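Local coordinates for LanC-like protein GCR2 (Arabidopsis thaliana, PDB 3T33) that may play a role in abscisic acid signalling and, as a LanC-like protein, carries a bound zinc ion, at residues 92-95 and 96-100; 144-147 and 148-151; 205-208 and 209-213; 260-263 and 264-268. One frame throughout, in Å; residues are numbered along the deposited sequence.

In the fold
The four contacts come in series along one all-helical chain and all involve helix ends. Contact 1 closes helix 84-98, contact 2 turns the chain from helix 130-144 into helix 147-158, contact 3 finishes helix 195-212, and contact 4 finishes helix 250-265. They form two groups: the centres of contacts 1 and 2 are about 18 Å apart, those of contacts 3 and 4 about 19 Å. Contacts 1 and 4, with centres about 39 Å apart, lie on opposite sides of the chain's centre. None touches another or belongs to the zinc site of Cys288, Cys333 and His334. They therefore record how helices stop and turn within the LanC-like helical fold.

Contact 1 (92-95 and 96-100); sequences FKSY and QVTRN
Ser94 O is held by two donors of Thr98, which reach it from opposite faces of its carbonyl plane. Thr98 N, one helical turn on, lies 2.8 Å from Ser94 O; Thr98 OG1 lies 2.7 Å from the same oxygen, but 41° out of the plane. The hydroxyl gets there by standing between its own backbone N and carbonyl carbon (chi1 67°). It also accepts from Asn100 N, with 2.9 Å between Asn100 N and Thr98 OG1, which makes an ST turn, so this hydroxyl is both donor and acceptor where the helix stops. Arg99 has positive phi and has left the helix, yet Arg99 N still satisfies Tyr95 O at 2.7 Å. Bent at chi2 and chi3, the Arg99 chain folds back until Tyr95 CE2 sits over one face of the guanidinium, the two planes 55° apart; Arg99 NH1 adds a weak bond to Gln96 O at 3.2 Å. Gln96 lays CG over a face of the Phe92 ring and offers OE1 to Lys93 NZ, a weak bond of 3.4 Å. The stronger partner of Lys93 NZ is Asp401 on helix 392-402, and that of Ser94 OG is Asp103. Asn100 OD1 caps Asp102 N to start helix 101-118, while Phe92 packs between that helix, at Cys107, and helix 130-144, at Leu136 and Val139.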
ATOM      1  N   PHE A  92     -13.676   6.799   2.034  1.00 31.94           N
ATOM      2  CA  PHE A  92     -12.898   7.609   2.982  1.00 32.12           C
ATOM      3  C   PHE A  92     -11.764   8.462   2.287  1.00 32.70           C
ATOM      4  O   PHE A  92     -11.622   9.644   2.553  1.00 33.54           O
ATOM      5  CB  PHE A  92     -12.318   6.735   4.113  1.00 31.14           C
ATOM      6  CG  PHE A  92     -11.690   7.539   5.212  1.00 31.34           C
ATOM      7  CD1 PHE A  92     -12.469   8.323   6.044  1.00 31.06           C
ATOM      8  CD2 PHE A  92     -10.323   7.557   5.389  1.00 32.53           C
ATOM      9  CE1 PHE A  92     -11.892   9.131   7.036  1.00 28.92           C
ATOM     10  CE2 PHE A  92      -9.734   8.376   6.384  1.00 33.55           C
ATOM     11  CZ  PHE A  92     -10.551   9.147   7.217  1.00 29.71           C
ATOM     12  N   LYS A  93     -10.962   7.846   1.436  1.00 32.23           N
ATOM     13  CA  LYS A  93      -9.912   8.547   0.716  1.00 33.12           C
ATOM     14  C   LYS A  93     -10.525   9.674  -0.151  1.00 33.82           C
ATOM     15  O   LYS A  93      -9.973  10.780  -0.286  1.00 35.64           O
ATOM     16  CB  LYS A  93      -9.229   7.545  -0.200  1.00 31.81           C
ATOM     17  CG  LYS A  93      -8.261   8.172  -1.140  1.00 33.81           C
ATOM     18  CD  LYS A  93      -6.815   8.092  -0.635  1.00 37.30           C
ATOM     19  CE  LYS A  93      -6.373   9.330  -0.082  1.00 36.74           C
ATOM     20  NZ  LYS A  93      -5.074   9.130   0.644  1.00 40.22           N
ATOM     21  N   SER A  94     -11.677   9.399  -0.720  1.00 33.69           N
ATOM     22  CA  SER A  94     -12.365  10.380  -1.528  1.00 33.90           C
ATOM     23  C   SER A  94     -12.888  11.515  -0.692  1.00 33.82           C
ATOM     24  O   SER A  94     -12.872  12.679  -1.091  1.00 32.38           O
ATOM     25  CB  SER A  94     -13.532   9.720  -2.223  1.00 33.90           C
ATOM     26  OG  SER A  94     -14.151  10.665  -3.057  1.00 35.33           O
ATOM     27  N   TYR A  95     -13.404  11.184   0.465  1.00 33.67           N
ATOM     28  CA  TYR A  95     -13.760  12.233   1.363  1.00 34.59           C
ATOM     29  C   TYR A  95     -12.498  13.071   1.720  1.00 36.39           C
ATOM     30  O   TYR A  95     -12.573  14.288   1.797  1.00 36.51           O
ATOM     31  CB  TYR A  95     -14.434  11.640   2.631  1.00 34.36           C
ATOM     32  CG  TYR A  95     -14.409  12.580   3.777  1.00 36.31           C
ATOM     33  CD1 TYR A  95     -15.194  13.751   3.770  1.00 40.28           C
ATOM     34  CD2 TYR A  95     -13.532  12.369   4.828  1.00 38.40           C
ATOM     35  CE1 TYR A  95     -15.107  14.683   4.833  1.00 42.40           C
ATOM     36  CE2 TYR A  95     -13.438  13.246   5.868  1.00 41.43           C
ATOM     37  CZ  TYR A  95     -14.232  14.402   5.878  1.00 44.00           C
ATOM     38  OH  TYR A  95     -14.113  15.266   6.943  1.00 45.87           O
ATOM     39  N   GLN A  96     -11.366  12.424   1.989  1.00 37.12           N
ATOM     40  CA  GLN A  96     -10.177  13.142   2.456  1.00 38.82           C
ATOM     41  C   GLN A  96      -9.733  14.154   1.387  1.00 38.54           C
ATOM     42  O   GLN A  96      -9.151  15.202   1.717  1.00 38.17           O
ATOM     43  CB  GLN A  96      -9.018  12.166   2.668  1.00 39.41           C
ATOM     44  CG  GLN A  96      -8.905  11.469   4.021  1.00 44.38           C
ATOM     45  CD  GLN A  96      -7.500  10.736   4.153  1.00 54.94           C
ATOM     46  OE1 GLN A  96      -7.068   9.985   3.237  1.00 57.66           O
ATOM     47  NE2 GLN A  96      -6.787  10.979   5.279  1.00 54.68           N
ATOM     48  N   VAL A  97      -9.977  13.794   0.115  1.00 37.44           N
ATOM     49  CA  VAL A  97      -9.540  14.578  -1.025  1.00 37.40           C
ATOM     50  C   VAL A  97     -10.588  15.664  -1.368  1.00 37.98           C
ATOM     51  O   VAL A  97     -10.212  16.797  -1.610  1.00 36.31           O
ATOM     52  CB  VAL A  97      -9.266  13.694  -2.280  1.00 37.58           C
ATOM     53  CG1 VAL A  97      -8.902  14.545  -3.483  1.00 39.14           C
ATOM     54  CG2 VAL A  97      -8.121  12.765  -2.038  1.00 36.30           C
ATOM     55  N   THR A  98     -11.873  15.304  -1.381  1.00 37.55           N
ATOM     56  CA  THR A  98     -12.899  16.160  -1.923  1.00 38.68           C
ATOM     57  C   THR A  98     -13.604  16.883  -0.795  1.00 40.72           C
ATOM     58  O   THR A  98     -14.255  17.876  -1.032  1.00 41.10           O
ATOM     59  CB  THR A  98     -13.992  15.375  -2.719  1.00 39.01           C
ATOM     60  OG1 THR A  98     -14.762  14.518  -1.840  1.00 39.60           O
ATOM     61  CG2 THR A  98     -13.424  14.543  -3.859  1.00 35.97           C
ATOM     62  N   ARG A  99     -13.492  16.376   0.437  1.00 41.95           N
ATOM     63  CA  ARG A  99     -14.366  16.783   1.548  1.00 43.22           C
ATOM     64  C   ARG A  99     -15.876  16.628   1.272  1.00 42.27           C
ATOM     65  O   ARG A  99     -16.667  17.275   1.908  1.00 42.30           O
ATOM     66  CB  ARG A  99     -14.086  18.224   2.028  1.00 44.82           C
ATOM     67  CG  ARG A  99     -12.615  18.664   2.298  1.00 50.03           C
ATOM     68  CD  ARG A  99     -11.722  17.594   2.805  1.00 55.59           C
ATOM     69  NE  ARG A  99     -11.862  17.364   4.234  1.00 62.17           N
ATOM     70  CZ  ARG A  99     -10.858  16.927   4.995  1.00 65.23           C
ATOM     71  NH1 ARG A  99      -9.653  16.695   4.458  1.00 64.83           N
ATOM     72  NH2 ARG A  99     -11.050  16.743   6.296  1.00 66.20           N
ATOM     73  N   ASN A 100     -16.269  15.805   0.307  1.00 42.55           N
ATOM     74  CA  ASN A 100     -17.690  15.412   0.120  1.00 43.48           C
ATOM     75  C   ASN A 100     -18.190  14.561   1.338  1.00 43.48           C
ATOM     76  O   ASN A 100     -17.782  13.395   1.493  1.00 40.98           O
ATOM     77  CB  ASN A 100     -17.781  14.587  -1.171  1.00 43.90           C
ATOM     78  CG  ASN A 100     -19.208  14.430  -1.720  1.00 45.80           C
ATOM     79  OD1 ASN A 100     -20.207  14.609  -1.014  1.00 46.84           O
ATOM     80  ND2 ASN A 100     -19.291  14.077  -3.015  1.00 43.81           N
TER

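Contact 2 (144-147 and 148-151); sequences LGDD and QLYD
Asp146 and Asp147 meet Leu149, Tyr150 and Asp151 across the first turn of helix 147-158. With its positive phi, Gly145 is the C-prime residue of a Schellman motif that ends helix 130-144: Asp146 N bonds Ala141 O and Gly145 N bonds Lys142 O. Asp146 then serves as N-cap. Its CG is anti to the backbone N (chi1 -172°), which brings Asp146 OD1 to 3.2 Å from Leu149 N. That bond is almost straight, 175° at the hydrogen, although the donor stands 65° above the carboxylate plane. The other oxygen, Asp146 OD2, rests 3.4 Å from Leu149 CB, and the two side chains cross at about a right angle. Asp146 O accepts from Tyr150 N at 3.1 Å. Next along, Asp147 O takes Asp151 N at 3.0 Å and also lies in the plane of the Tyr150 ring, at its edge, 3.1 Å from Tyr150 CB. Asp147 OD1 forms a salt bridge with Lys142, which also makes a cation-pi contact with Tyr150; a negative charge here would probably suit the helix start. A Schellman ending followed directly by an Asp N-cap makes a short alpha-alpha linker, here joining helices that touch through Leu149 and Tyr150 on Ala141.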
ATOM      1  N   LEU A 144     -16.601  12.563  11.276  1.00 44.02           N
ATOM      2  CA  LEU A 144     -17.971  12.953  11.242  1.00 45.16           C
ATOM      3  C   LEU A 144     -18.418  13.730  12.494  1.00 45.62           C
ATOM      4  O   LEU A 144     -19.370  14.495  12.434  1.00 45.95           O
ATOM      5  CB  LEU A 144     -18.850  11.746  10.961  1.00 45.60           C
ATOM      6  CG  LEU A 144     -20.338  12.033  10.718  1.00 48.12           C
ATOM      7  CD1 LEU A 144     -20.596  12.800   9.374  1.00 48.02           C
ATOM      8  CD2 LEU A 144     -21.146  10.751  10.793  1.00 45.92           C
ATOM      9  N   GLY A 145     -17.701  13.566  13.604  1.00 46.28           N
ATOM     10  CA  GLY A 145     -17.963  14.294  14.842  1.00 45.81           C
ATOM     11  C   GLY A 145     -18.937  13.539  15.728  1.00 46.79           C
ATOM     12  O   GLY A 145     -19.522  14.133  16.677  1.00 47.15           O
ATOM     13  N   ASP A 146     -19.093  12.235  15.445  1.00 45.57           N
ATOM     14  CA  ASP A 146     -19.985  11.360  16.194  1.00 45.65           C
ATOM     15  C   ASP A 146     -19.209  10.586  17.262  1.00 46.62           C
ATOM     16  O   ASP A 146     -18.738   9.474  17.001  1.00 46.63           O
ATOM     17  CB  ASP A 146     -20.684  10.386  15.248  1.00 45.12           C
ATOM     18  CG  ASP A 146     -21.774   9.578  15.934  1.00 45.72           C
ATOM     19  OD1 ASP A 146     -21.779   9.565  17.178  1.00 42.39           O
ATOM     20  OD2 ASP A 146     -22.619   8.958  15.220  1.00 45.48           O
ATOM     21  N   ASP A 147     -19.089  11.176  18.455  1.00 47.53           N
ATOM     22  CA  ASP A 147     -18.365  10.572  19.578  1.00 48.26           C
ATOM     23  C   ASP A 147     -18.922   9.208  19.982  1.00 47.17           C
ATOM     24  O   ASP A 147     -18.159   8.290  20.154  1.00 47.92           O
ATOM     25  CB  ASP A 147     -18.311  11.511  20.795  1.00 49.72           C
ATOM     26  CG  ASP A 147     -17.363  12.746  20.589  1.00 55.84           C
ATOM     27  OD1 ASP A 147     -16.449  12.719  19.704  1.00 60.39           O
ATOM     28  OD2 ASP A 147     -17.522  13.756  21.344  1.00 59.61           O
ATOM     29  N   GLN A 148     -20.232   9.040  20.100  1.00 46.56           N
ATOM     30  CA  GLN A 148     -20.800   7.740  20.546  1.00 45.72           C
ATOM     31  C   GLN A 148     -20.478   6.550  19.596  1.00 44.09           C
ATOM     32  O   GLN A 148     -20.171   5.423  20.032  1.00 43.39           O
ATOM     33  CB  GLN A 148     -22.322   7.832  20.763  1.00 46.78           C
ATOM     34  CG  GLN A 148     -22.847   9.020  21.616  1.00 53.10           C
ATOM     35  CD  GLN A 148     -22.424  10.441  21.076  1.00 59.78           C
ATOM     36  OE1 GLN A 148     -22.496  10.719  19.852  1.00 61.84           O
ATOM     37  NE2 GLN A 148     -21.987  11.330  22.000  1.00 57.79           N
ATOM     38  N   LEU A 149     -20.612   6.784  18.300  1.00 41.67           N
ATOM     39  CA  LEU A 149     -20.199   5.818  17.300  1.00 39.66           C
ATOM     40  C   LEU A 149     -18.677   5.535  17.422  1.00 37.68           C
ATOM     41  O   LEU A 149     -18.214   4.434  17.216  1.00 36.45           O
ATOM     42  CB  LEU A 149     -20.437   6.432  15.938  1.00 39.53           C
ATOM     43  CG  LEU A 149     -21.100   5.575  14.886  1.00 41.93           C
ATOM     44  CD1 LEU A 149     -20.601   6.023  13.539  1.00 41.03           C
ATOM     45  CD2 LEU A 149     -20.828   4.130  15.094  1.00 38.46           C
ATOM     46  N   TYR A 150     -17.913   6.557  17.727  1.00 36.39           N
ATOM     47  CA  TYR A 150     -16.495   6.402  17.870  1.00 37.21           C
ATOM     48  C   TYR A 150     -16.163   5.416  19.006  1.00 38.21           C
ATOM     49  O   TYR A 150     -15.327   4.492  18.798  1.00 35.81           O
ATOM     50  CB  TYR A 150     -15.841   7.734  18.137  1.00 35.95           C
ATOM     51  CG  TYR A 150     -14.457   7.615  18.729  1.00 37.70           C
ATOM     52  CD1 TYR A 150     -13.408   7.126  17.958  1.00 34.17           C
ATOM     53  CD2 TYR A 150     -14.175   8.062  20.029  1.00 34.87           C
ATOM     54  CE1 TYR A 150     -12.157   7.051  18.450  1.00 36.52           C
ATOM     55  CE2 TYR A 150     -12.882   7.975  20.542  1.00 33.84           C
ATOM     56  CZ  TYR A 150     -11.886   7.457  19.753  1.00 36.17           C
ATOM     57  OH  TYR A 150     -10.570   7.323  20.184  1.00 38.25           O
ATOM     58  N   ASP A 151     -16.817   5.618  20.180  1.00 39.04           N
ATOM     59  CA  ASP A 151     -16.564   4.802  21.377  1.00 39.93           C
ATOM     60  C   ASP A 151     -16.915   3.397  21.071  1.00 39.99           C
ATOM     61  O   ASP A 151     -16.207   2.440  21.460  1.00 41.14           O
ATOM     62  CB  ASP A 151     -17.431   5.237  22.521  1.00 41.11           C
ATOM     63  CG  ASP A 151     -17.069   6.633  23.024  1.00 43.53           C
ATOM     64  OD1 ASP A 151     -15.878   7.036  22.944  1.00 44.73           O
ATOM     65  OD2 ASP A 151     -17.992   7.298  23.525  1.00 47.22           O
TER

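Contact 3 (205-208 and 209-213); sequences IFRA and GRQLG
From Ile205 to Leu212 the backbone is regular alpha-helix, every bond running from residue i+4 to i: Gly209 N to Ile205 O is 3.1 Å, Arg210 N to Phe206 O 2.7 Å, Gln211 N to Arg207 O 3.0 Å and Leu212 N to Ala208 O 3.0 Å. Arg210 lies back along the helix, against Phe206. Its CG is anti to the carbonyl carbon (chi1 -82°) and the chain stays extended to NE, which carries Arg210 CD past Phe206 O at 3.4 Å. The guanidinium then has Phe206 CD1 above the centre of one face, 4.0 Å from its plane, and Arg210 NH1 lies 3.8 Å from Phe206 CB; ring and guanidinium planes are 41° apart. These are the last turns of helix 195-212, which packs on helices 236-244 and 250-265 of the LanC-like helical fold. Helix 250-265 supplies Asp255 at Arg210 NE and Asp251 at NH2, salt bridges that fix the group while Phe206 covers one face. On another flank Arg207 and Gln211 run side by side, and Arg207 NE pairs with Glu204. Past Leu212, Gly213 leaves helical angles, though Gly213 N keeps a weak bond of 2.9 Å to Gly209 O.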
ATOM      1  N   ILE A 205       7.108  -9.823  18.785  1.00 38.29           N
ATOM      2  CA  ILE A 205       7.683  -9.863  17.454  1.00 37.16           C
ATOM      3  C   ILE A 205       9.219 -10.026  17.530  1.00 37.64           C
ATOM      4  O   ILE A 205       9.776 -10.793  16.763  1.00 36.38           O
ATOM      5  CB  ILE A 205       7.164  -8.678  16.510  1.00 37.94           C
ATOM      6  CG1 ILE A 205       5.679  -8.914  16.094  1.00 37.40           C
ATOM      7  CG2 ILE A 205       8.002  -8.603  15.233  1.00 32.33           C
ATOM      8  CD1 ILE A 205       4.907  -7.714  15.591  1.00 32.52           C
ATOM      9  N   PHE A 206       9.904  -9.272  18.395  1.00 39.39           N
ATOM     10  CA  PHE A 206      11.387  -9.391  18.465  1.00 41.48           C
ATOM     11  C   PHE A 206      11.786 -10.746  19.059  1.00 43.07           C
ATOM     12  O   PHE A 206      12.642 -11.436  18.509  1.00 43.40           O
ATOM     13  CB  PHE A 206      12.020  -8.260  19.248  1.00 41.66           C
ATOM     14  CG  PHE A 206      12.191  -7.026  18.439  1.00 43.05           C
ATOM     15  CD1 PHE A 206      13.194  -6.951  17.483  1.00 42.45           C
ATOM     16  CD2 PHE A 206      11.329  -5.952  18.599  1.00 42.21           C
ATOM     17  CE1 PHE A 206      13.344  -5.823  16.702  1.00 42.23           C
ATOM     18  CE2 PHE A 206      11.474  -4.816  17.825  1.00 43.91           C
ATOM     19  CZ  PHE A 206      12.498  -4.756  16.862  1.00 43.53           C
ATOM     20  N   ARG A 207      11.107 -11.144  20.138  1.00 44.98           N
ATOM     21  CA  ARG A 207      11.301 -12.490  20.718  1.00 45.82           C
ATOM     22  C   ARG A 207      11.270 -13.620  19.670  1.00 46.15           C
ATOM     23  O   ARG A 207      12.254 -14.346  19.531  1.00 46.53           O
ATOM     24  CB  ARG A 207      10.331 -12.737  21.873  1.00 44.80           C
ATOM     25  CG  ARG A 207      10.699 -13.993  22.668  1.00 46.76           C
ATOM     26  CD  ARG A 207       9.500 -14.658  23.410  1.00 46.05           C
ATOM     27  NE  ARG A 207       8.546 -15.294  22.496  1.00 42.33           N
ATOM     28  CZ  ARG A 207       8.814 -16.297  21.656  1.00 44.72           C
ATOM     29  NH1 ARG A 207      10.043 -16.810  21.573  1.00 40.99           N
ATOM     30  NH2 ARG A 207       7.825 -16.796  20.874  1.00 44.61           N
ATOM     31  N   ALA A 208      10.181 -13.765  18.910  1.00 46.36           N
ATOM     32  CA  ALA A 208      10.141 -14.826  17.893  1.00 46.74           C
ATOM     33  C   ALA A 208      11.152 -14.651  16.747  1.00 47.75           C
ATOM     34  O   ALA A 208      11.704 -15.640  16.197  1.00 47.92           O
ATOM     35  CB  ALA A 208       8.761 -14.928  17.310  1.00 47.04           C
ATOM     36  N   GLY A 209      11.342 -13.397  16.321  1.00 47.49           N
ATOM     37  CA  GLY A 209      12.261 -13.135  15.249  1.00 47.39           C
ATOM     38  C   GLY A 209      13.670 -13.520  15.666  1.00 47.81           C
ATOM     39  O   GLY A 209      14.368 -14.159  14.896  1.00 47.70           O
ATOM     40  N   ARG A 210      14.073 -13.096  16.865  1.00 48.15           N
ATOM     41  CA  ARG A 210      15.385 -13.374  17.431  1.00 49.58           C
ATOM     42  C   ARG A 210      15.603 -14.873  17.665  1.00 52.00           C
ATOM     43  O   ARG A 210      16.666 -15.371  17.359  1.00 52.00           O
ATOM     44  CB  ARG A 210      15.591 -12.605  18.735  1.00 49.17           C
ATOM     45  CG  ARG A 210      16.026 -11.188  18.544  1.00 44.52           C
ATOM     46  CD  ARG A 210      15.609 -10.316  19.687  1.00 39.90           C
ATOM     47  NE  ARG A 210      16.166  -8.968  19.542  1.00 39.31           N
ATOM     48  CZ  ARG A 210      15.935  -7.957  20.384  1.00 43.23           C
ATOM     49  NH1 ARG A 210      15.140  -8.120  21.441  1.00 39.57           N
ATOM     50  NH2 ARG A 210      16.504  -6.762  20.174  1.00 43.27           N
ATOM     51  N   GLN A 211      14.593 -15.583  18.167  1.00 55.16           N
ATOM     52  CA  GLN A 211      14.653 -17.031  18.348  1.00 57.78           C
ATOM     53  C   GLN A 211      14.879 -17.770  17.035  1.00 59.52           C
ATOM     54  O   GLN A 211      15.758 -18.653  16.947  1.00 60.63           O
ATOM     55  CB  GLN A 211      13.370 -17.548  18.970  1.00 58.35           C
ATOM     56  CG  GLN A 211      13.322 -19.084  19.115  1.00 62.78           C
ATOM     57  CD  GLN A 211      11.945 -19.661  18.786  1.00 66.10           C
ATOM     58  OE1 GLN A 211      11.767 -20.282  17.736  1.00 66.90           O
ATOM     59  NE2 GLN A 211      10.961 -19.435  19.671  1.00 65.99           N
ATOM     60  N   LEU A 212      14.102 -17.454  16.006  1.00 60.47           N
ATOM     61  CA  LEU A 212      14.269 -18.194  14.744  1.00 61.80           C
ATOM     62  C   LEU A 212      15.446 -17.663  13.878  1.00 63.64           C
ATOM     63  O   LEU A 212      15.862 -18.311  12.907  1.00 64.38           O
ATOM     64  CB  LEU A 212      12.951 -18.255  13.964  1.00 60.82           C
ATOM     65  CG  LEU A 212      12.852 -19.111  12.713  1.00 59.57           C
ATOM     66  CD1 LEU A 212      12.605 -20.527  13.073  1.00 61.43           C
ATOM     67  CD2 LEU A 212      11.717 -18.646  11.866  1.00 58.89           C
ATOM     68  N   GLY A 213      15.977 -16.494  14.234  1.00 65.11           N
ATOM     69  CA  GLY A 213      17.057 -15.865  13.468  1.00 67.54           C
ATOM     70  C   GLY A 213      18.433 -15.997  14.121  1.00 69.09           C
ATOM     71  O   GLY A 213      18.552 -16.326  15.314  1.00 69.12           O
TER

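Contact 4 (260-263 and 264-268); sequences LSYM and IQNRF
Tyr262 and Asn266 meet where helix 250-265 of the LanC-like helical fold runs out, and the asparagine side chain bonds to a carbonyl of the last turn. Hydrogen bonds mark the change. Gln265 N still makes the regular helical bond to Ser261 O, at 2.9 Å. One residue later, Asn266 N is badly angled for Tyr262 O and makes a weak bond to Met263 O instead, 3.3 Å long. Tyr262 O is served by Asn266 ND2, at 3.1 Å with 155° at the hydrogen, the acceptor lying close to the plane of the amide. Beyond this, Arg267 N makes a weak bond to Ile264 O, while its guanidinium pairs with Glu316.

The ring contact uses the same amide nitrogen. With CG anti to the backbone N (chi1 170°), the Tyr262 ring comes alongside the last turn, and Asn266 ND2 sits over one face, offset toward the rim, 3.6 Å from Tyr262 CE1. The ring and amide planes are 40° apart, and Tyr262 OH is anchored by Glu277.

Van der Waals contacts follow the helix. Ile264 brings CG1 to 3.3 Å from Leu260 O, and both residues face helices 291-305 and 308-324, where each touches Phe310. Gln265 lies extended over the preceding turn, its CG 3.3 Å from Ser261 O and its OE1 3.7 Å from Ser261 CB.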
ATOM      1  N   LEU A 260      17.371  -5.691   7.367  1.00 42.19           N
ATOM      2  CA  LEU A 260      17.290  -4.965   6.099  1.00 42.06           C
ATOM      3  C   LEU A 260      18.625  -4.979   5.313  1.00 42.92           C
ATOM      4  O   LEU A 260      18.613  -5.239   4.124  1.00 43.37           O
ATOM      5  CB  LEU A 260      16.728  -3.543   6.290  1.00 41.47           C
ATOM      6  CG  LEU A 260      15.266  -3.365   6.734  1.00 37.73           C
ATOM      7  CD1 LEU A 260      14.990  -1.932   6.936  1.00 32.97           C
ATOM      8  CD2 LEU A 260      14.321  -3.926   5.711  1.00 31.85           C
ATOM      9  N   SER A 261      19.762  -4.738   5.967  1.00 43.22           N
ATOM     10  CA  SER A 261      21.063  -4.999   5.309  1.00 44.50           C
ATOM     11  C   SER A 261      21.137  -6.395   4.739  1.00 44.35           C
ATOM     12  O   SER A 261      21.431  -6.585   3.567  1.00 45.11           O
ATOM     13  CB  SER A 261      22.210  -4.815   6.283  1.00 43.99           C
ATOM     14  OG  SER A 261      22.074  -3.538   6.847  1.00 45.96           O
ATOM     15  N   TYR A 262      20.852  -7.384   5.565  1.00 44.93           N
ATOM     16  CA  TYR A 262      20.884  -8.757   5.091  1.00 45.02           C
ATOM     17  C   TYR A 262      20.211  -8.867   3.744  1.00 44.58           C
ATOM     18  O   TYR A 262      20.794  -9.352   2.818  1.00 44.61           O
ATOM     19  CB  TYR A 262      20.212  -9.682   6.108  1.00 46.13           C
ATOM     20  CG  TYR A 262      20.000 -11.066   5.567  1.00 47.22           C
ATOM     21  CD1 TYR A 262      21.037 -12.008   5.594  1.00 50.52           C
ATOM     22  CD2 TYR A 262      18.790 -11.423   4.995  1.00 46.33           C
ATOM     23  CE1 TYR A 262      20.853 -13.258   5.083  1.00 50.52           C
ATOM     24  CE2 TYR A 262      18.597 -12.658   4.499  1.00 47.55           C
ATOM     25  CZ  TYR A 262      19.635 -13.567   4.537  1.00 49.91           C
ATOM     26  OH  TYR A 262      19.434 -14.802   4.025  1.00 54.77           O
ATOM     27  N   MET A 263      18.970  -8.388   3.642  1.00 45.37           N
ATOM     28  CA  MET A 263      18.181  -8.408   2.394  1.00 44.25           C
ATOM     29  C   MET A 263      18.823  -7.649   1.221  1.00 44.00           C
ATOM     30  O   MET A 263      18.780  -8.085   0.077  1.00 42.16           O
ATOM     31  CB  MET A 263      16.802  -7.820   2.678  1.00 44.56           C
ATOM     32  CG  MET A 263      15.909  -8.702   3.591  1.00 47.31           C
ATOM     33  SD  MET A 263      14.190  -8.096   3.854  1.00 49.16           S
ATOM     34  CE  MET A 263      13.479  -8.943   2.489  1.00 47.36           C
ATOM     35  N   ILE A 264      19.431  -6.512   1.507  1.00 44.91           N
ATOM     36  CA  ILE A 264      20.092  -5.734   0.474  1.00 46.75           C
ATOM     37  C   ILE A 264      21.231  -6.562  -0.119  1.00 48.50           C
ATOM     38  O   ILE A 264      21.234  -6.867  -1.324  1.00 48.30           O
ATOM     39  CB  ILE A 264      20.522  -4.335   1.032  1.00 47.26           C
ATOM     40  CG1 ILE A 264      19.264  -3.524   1.369  1.00 46.97           C
ATOM     41  CG2 ILE A 264      21.419  -3.550   0.027  1.00 47.26           C
ATOM     42  CD1 ILE A 264      19.510  -2.274   2.125  1.00 48.31           C
ATOM     43  N   GLN A 265      22.145  -7.009   0.753  1.00 50.51           N
ATOM     44  CA  GLN A 265      23.364  -7.751   0.341  1.00 52.00           C
ATOM     45  C   GLN A 265      23.031  -9.050  -0.397  1.00 52.20           C
ATOM     46  O   GLN A 265      23.907  -9.658  -1.002  1.00 52.83           O
ATOM     47  CB  GLN A 265      24.245  -8.068   1.557  1.00 52.68           C
ATOM     48  CG  GLN A 265      24.561  -6.844   2.463  1.00 56.01           C
ATOM     49  CD  GLN A 265      25.196  -7.223   3.833  1.00 61.47           C
ATOM     50  OE1 GLN A 265      25.130  -6.442   4.808  1.00 63.51           O
ATOM     51  NE2 GLN A 265      25.827  -8.414   3.903  1.00 59.75           N
ATOM     52  N   ASN A 266      21.764  -9.457  -0.383  1.00 51.95           N
ATOM     53  CA  ASN A 266      21.422 -10.807  -0.803  1.00 51.97           C
ATOM     54  C   ASN A 266      20.334 -10.896  -1.850  1.00 52.40           C
ATOM     55  O   ASN A 266      19.750 -11.965  -2.069  1.00 52.83           O
ATOM     56  CB  ASN A 266      21.040 -11.638   0.409  1.00 52.36           C
ATOM     57  CG  ASN A 266      22.239 -12.254   1.074  1.00 51.06           C
ATOM     58  OD1 ASN A 266      22.869 -13.102   0.471  1.00 54.47           O
ATOM     59  ND2 ASN A 266      22.575 -11.820   2.303  1.00 47.37           N
ATOM     60  N   ARG A 267      20.093  -9.772  -2.505  1.00 52.55           N
ATOM     61  CA  ARG A 267      19.120  -9.663  -3.591  1.00 53.54           C
ATOM     62  C   ARG A 267      19.667 -10.270  -4.892  1.00 53.96           C
ATOM     63  O   ARG A 267      20.852 -10.612  -4.980  1.00 53.19           O
ATOM     64  CB  ARG A 267      18.721  -8.177  -3.785  1.00 53.89           C
ATOM     65  CG  ARG A 267      19.874  -7.314  -4.234  1.00 54.15           C
ATOM     66  CD  ARG A 267      19.686  -5.794  -4.069  1.00 55.75           C
ATOM     67  NE  ARG A 267      20.722  -5.157  -4.877  1.00 58.08           N
ATOM     68  CZ  ARG A 267      21.156  -3.905  -4.793  1.00 58.10           C
ATOM     69  NH1 ARG A 267      20.662  -3.058  -3.915  1.00 58.16           N
ATOM     70  NH2 ARG A 267      22.121  -3.508  -5.607  1.00 57.02           N
ATOM     71  N   PHE A 268      18.799 -10.413  -5.894  1.00 53.74           N
ATOM     72  CA  PHE A 268      19.219 -10.917  -7.178  1.00 54.32           C
ATOM     73  C   PHE A 268      20.303 -10.060  -7.899  1.00 55.07           C
ATOM     74  O   PHE A 268      20.447  -8.841  -7.647  1.00 55.32           O
ATOM     75  CB  PHE A 268      17.993 -11.144  -8.079  1.00 54.46           C
ATOM     76  CG  PHE A 268      17.083 -12.251  -7.605  1.00 55.35           C
ATOM     77  CD1 PHE A 268      17.569 -13.568  -7.456  1.00 56.70           C
ATOM     78  CD2 PHE A 268      15.732 -11.982  -7.297  1.00 54.73           C
ATOM     79  CE1 PHE A 268      16.726 -14.600  -7.016  1.00 57.33           C
ATOM     80  CE2 PHE A 268      14.878 -12.989  -6.844  1.00 55.83           C
ATOM     81  CZ  PHE A 268      15.375 -14.314  -6.698  1.00 58.79           C
TER